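Local coordinates for protein lipase (Photobacterium sp. M37, PDB 2ORY) that probably hydrolyses the ester bonds of triacylglycerols as a cold-adapted alpha/beta-hydrolase lipase of the class 3 family, at residues M110-V118 against T182-I190. Sequence-based numbering, arbitrary orientation.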
loop_
_atom_site.group_PDB
_atom_site.type_symbol
_atom_site.label_atom_id
_atom_site.label_comp_id
_atom_site.label_asym_id
_atom_site.label_seq_id
_atom_site.Cartn_x
_atom_site.Cartn_y
_atom_site.Cartn_z
ATOM N N MET A 110 15.873 -6.482 -11.179
ATOM C CA MET A 110 14.538 -6.154 -11.692
ATOM C C MET A 110 14.008 -7.148 -12.712
ATOM O O MET A 110 14.777 -7.877 -13.349
ATOM C CB MET A 110 14.543 -4.750 -12.323
ATOM C CG MET A 110 15.023 -3.654 -11.385
ATOM S SD MET A 110 15.010 -2.001 -12.110
ATOM C CE MET A 110 13.283 -1.469 -11.728
ATOM N N LYS A 111 12.683 -7.163 -12.858
ATOM C CA LYS A 111 11.994 -8.027 -13.818
ATOM C C LYS A 111 11.141 -7.188 -14.771
ATOM O O LYS A 111 10.524 -6.193 -14.378
ATOM C CB LYS A 111 11.114 -9.058 -13.098
ATOM C CG LYS A 111 11.871 -10.332 -12.717
ATOM C CD LYS A 111 10.968 -11.371 -12.062
ATOM C CE LYS A 111 11.629 -12.750 -12.017
ATOM N NZ LYS A 111 12.957 -12.753 -11.327
ATOM N N LYS A 112 11.103 -7.579 -16.035
ATOM C CA LYS A 112 10.319 -6.807 -16.973
ATOM C C LYS A 112 8.857 -7.077 -16.663
ATOM O O LYS A 112 8.488 -8.198 -16.298
ATOM C CB LYS A 112 10.652 -7.183 -18.427
ATOM C CG LYS A 112 10.222 -8.566 -18.841
ATOM C CD LYS A 112 9.578 -8.565 -20.228
ATOM C CE LYS A 112 10.545 -8.139 -21.323
ATOM N NZ LYS A 112 9.823 -7.898 -22.616
ATOM N N TRP A 113 8.048 -6.027 -16.750
ATOM C CA TRP A 113 6.617 -6.123 -16.512
ATOM C C TRP A 113 6.114 -7.198 -17.472
ATOM O O TRP A 113 6.271 -7.092 -18.692
ATOM C CB TRP A 113 5.956 -4.779 -16.810
ATOM C CG TRP A 113 4.483 -4.761 -16.599
ATOM C CD1 TRP A 113 3.525 -4.511 -17.543
ATOM C CD2 TRP A 113 3.789 -4.928 -15.350
ATOM N NE1 TRP A 113 2.279 -4.502 -16.956
ATOM C CE2 TRP A 113 2.409 -4.755 -15.617
ATOM C CE3 TRP A 113 4.201 -5.204 -14.038
ATOM C CZ2 TRP A 113 1.433 -4.849 -14.615
ATOM C CZ3 TRP A 113 3.226 -5.300 -13.034
ATOM C CH2 TRP A 113 1.859 -5.121 -13.332
ATOM N N PRO A 114 5.510 -8.256 -16.928
ATOM C CA PRO A 114 5.023 -9.323 -17.797
ATOM C C PRO A 114 3.663 -9.190 -18.467
ATOM O O PRO A 114 3.335 -9.998 -19.328
ATOM C CB PRO A 114 5.107 -10.564 -16.896
ATOM C CG PRO A 114 4.874 -10.028 -15.531
ATOM C CD PRO A 114 5.552 -8.673 -15.513
ATOM N N TYR A 115 2.889 -8.165 -18.132
ATOM C CA TYR A 115 1.551 -8.068 -18.703
ATOM C C TYR A 115 1.290 -7.053 -19.804
ATOM O O TYR A 115 0.154 -6.889 -20.214
ATOM C CB TYR A 115 0.539 -7.872 -17.569
ATOM C CG TYR A 115 0.759 -8.846 -16.442
ATOM C CD1 TYR A 115 1.373 -8.444 -15.248
ATOM C CD2 TYR A 115 0.408 -10.183 -16.587
ATOM C CE1 TYR A 115 1.627 -9.356 -14.235
ATOM C CE2 TYR A 115 0.663 -11.095 -15.586
ATOM C CZ TYR A 115 1.270 -10.680 -14.415
ATOM O OH TYR A 115 1.529 -11.606 -13.441
ATOM N N ALA A 116 2.324 -6.362 -20.265
ATOM C CA ALA A 116 2.177 -5.395 -21.345
ATOM C C ALA A 116 3.543 -4.917 -21.822
ATOM O O ALA A 116 4.511 -4.896 -21.055
ATOM C CB ALA A 116 1.335 -4.206 -20.901
ATOM N N SER A 117 3.609 -4.542 -23.095
ATOM C CA SER A 117 4.839 -4.057 -23.692
ATOM C C SER A 117 4.585 -2.730 -24.399
ATOM O O SER A 117 3.468 -2.445 -24.835
ATOM C CB SER A 117 5.355 -5.073 -24.700
ATOM O OG SER A 117 4.380 -5.275 -25.703
ATOM N N VAL A 118 5.630 -1.919 -24.509
ATOM C CA VAL A 118 5.515 -0.627 -25.162
ATOM C C VAL A 118 6.697 -0.359 -26.100
ATOM O O VAL A 118 7.864 -0.377 -25.683
ATOM C CB VAL A 118 5.430 0.514 -24.129
ATOM C CG1 VAL A 118 5.382 1.841 -24.831
ATOM C CG2 VAL A 118 4.194 0.344 -23.279
ATOM N N THR A 182 0.181 -1.470 -8.197
ATOM C CA THR A 182 0.743 -2.438 -9.120
ATOM C C THR A 182 -0.307 -3.520 -9.427
ATOM O O THR A 182 -0.485 -3.889 -10.582
ATOM C CB THR A 182 2.058 -3.061 -8.536
ATOM O OG1 THR A 182 3.011 -2.009 -8.293
ATOM C CG2 THR A 182 2.684 -4.078 -9.523
ATOM N N LEU A 183 -1.034 -3.990 -8.412
ATOM C CA LEU A 183 -2.035 -5.023 -8.644
ATOM C C LEU A 183 -3.124 -4.505 -9.578
ATOM O O LEU A 183 -3.563 -5.234 -10.479
ATOM C CB LEU A 183 -2.673 -5.512 -7.328
ATOM C CG LEU A 183 -3.657 -6.686 -7.516
ATOM C CD1 LEU A 183 -3.501 -7.731 -6.429
ATOM C CD2 LEU A 183 -5.066 -6.166 -7.507
ATOM N N ALA A 184 -3.549 -3.258 -9.359
ATOM C CA ALA A 184 -4.580 -2.630 -10.185
ATOM C C ALA A 184 -4.167 -2.619 -11.658
ATOM O O ALA A 184 -4.988 -2.875 -12.536
ATOM C CB ALA A 184 -4.843 -1.203 -9.704
ATOM N N LEU A 185 -2.899 -2.316 -11.931
ATOM C CA LEU A 185 -2.422 -2.303 -13.308
ATOM C C LEU A 185 -2.463 -3.709 -13.896
ATOM O O LEU A 185 -2.762 -3.875 -15.078
ATOM C CB LEU A 185 -0.984 -1.762 -13.417
ATOM C CG LEU A 185 -0.414 -1.639 -14.854
ATOM C CD1 LEU A 185 -1.287 -0.699 -15.684
ATOM C CD2 LEU A 185 1.006 -1.103 -14.829
ATOM N N TRP A 186 -2.166 -4.722 -13.084
ATOM C CA TRP A 186 -2.194 -6.086 -13.586
ATOM C C TRP A 186 -3.613 -6.462 -14.003
ATOM O O TRP A 186 -3.808 -7.082 -15.045
ATOM C CB TRP A 186 -1.680 -7.059 -12.531
ATOM C CG TRP A 186 -2.127 -8.474 -12.744
ATOM C CD1 TRP A 186 -1.832 -9.278 -13.801
ATOM C CD2 TRP A 186 -2.931 -9.253 -11.856
ATOM N NE1 TRP A 186 -2.397 -10.515 -13.628
ATOM C CE2 TRP A 186 -3.079 -10.530 -12.441
ATOM C CE3 TRP A 186 -3.534 -9.001 -10.609
ATOM C CZ2 TRP A 186 -3.806 -11.553 -11.830
ATOM C CZ3 TRP A 186 -4.249 -10.021 -10.003
ATOM C CH2 TRP A 186 -4.378 -11.287 -10.615
ATOM N N LEU A 187 -4.597 -6.081 -13.185
ATOM C CA LEU A 187 -6.002 -6.362 -13.478
ATOM C C LEU A 187 -6.398 -5.641 -14.762
ATOM O O LEU A 187 -7.094 -6.197 -15.603
ATOM C CB LEU A 187 -6.891 -5.909 -12.311
ATOM C CG LEU A 187 -6.735 -6.721 -11.024
ATOM C CD1 LEU A 187 -7.633 -6.193 -9.893
ATOM C CD2 LEU A 187 -7.109 -8.141 -11.346
ATOM N N LYS A 188 -5.947 -4.397 -14.895
ATOM C CA LYS A 188 -6.183 -3.583 -16.081
ATOM C C LYS A 188 -5.612 -4.292 -17.323
ATOM O O LYS A 188 -6.307 -4.477 -18.334
ATOM C CB LYS A 188 -5.468 -2.241 -15.935
ATOM C CG LYS A 188 -6.332 -1.075 -15.519
ATOM C CD LYS A 188 -7.085 -0.513 -16.709
ATOM C CE LYS A 188 -7.643 0.862 -16.393
ATOM N NZ LYS A 188 -8.318 1.457 -17.576
ATOM N N ASP A 189 -4.340 -4.681 -17.239
ATOM C CA ASP A 189 -3.666 -5.329 -18.351
ATOM C C ASP A 189 -4.233 -6.657 -18.824
ATOM O O ASP A 189 -4.004 -7.029 -19.970
ATOM C CB ASP A 189 -2.183 -5.517 -18.054
ATOM C CG ASP A 189 -1.383 -4.234 -18.203
ATOM O OD1 ASP A 189 -1.736 -3.386 -19.057
ATOM O OD2 ASP A 189 -0.378 -4.087 -17.471
ATOM N N ILE A 190 -4.955 -7.379 -17.973
ATOM C CA ILE A 190 -5.510 -8.662 -18.398
ATOM C C ILE A 190 -7.013 -8.594 -18.700
ATOM O O ILE A 190 -7.661 -9.621 -18.929
ATOM C CB ILE A 190 -5.268 -9.750 -17.349
ATOM C CG1 ILE A 190 -6.084 -9.455 -16.095
ATOM C CG2 ILE A 190 -3.781 -9.814 -17.013
ATOM C CD1 ILE A 190 -5.961 -10.534 -15.023
#
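W113 holds CG anti to its backbone N (chi1 -180°), which sends the indole out from its loop toward D189, L185 and T182 on helix 175-189. Y115 has CG beside its backbone N, anti to the carbonyl carbon, and lays its ring against W186. The indole N-H is the polar link. W113 NE1 donates to D189 OD2 at 2.7 Å, with an N-H...O angle of 152°. The oxygen lies almost in the indole plane and is met nearly along its C-O axis, while the carboxylate plane is turned 60° from the ring. L185 CD2 sits over one face of this indole and Y115 CD1 over the opposite face, both offset toward the rim. Farther out, W113 CZ3 touches the methyl T182 CG2 at 3.8 Å.

Y115 and W186 form an edge-to-face pair. W186 CD1 points at the centre of the phenol face, and it lies 3.5 Å from Y115 CZ. CB of D189 packs on CB of Y115 at 3.6 Å, and A116 CB rests near D189 OD1.

The contact lays the loop after strand 110-112 on the C-terminal half of the helix that follows the predicted nucleophile elbow. F216 adds an edge-to-face ring to W113, and the Y115 hydroxyl is hydrogen-bonded to Q137 NE2. D189 OD1 is hydrogen-bonded to Y219 OH of helix 214-224. The two carboxylate oxygens of D189 thus serve different partners, which should restrain its rotation and ties loop and helix to a third element. The indole N-H on one oxygen and the Y219 hydroxyl on the other would be expected to favour the charged carboxylate.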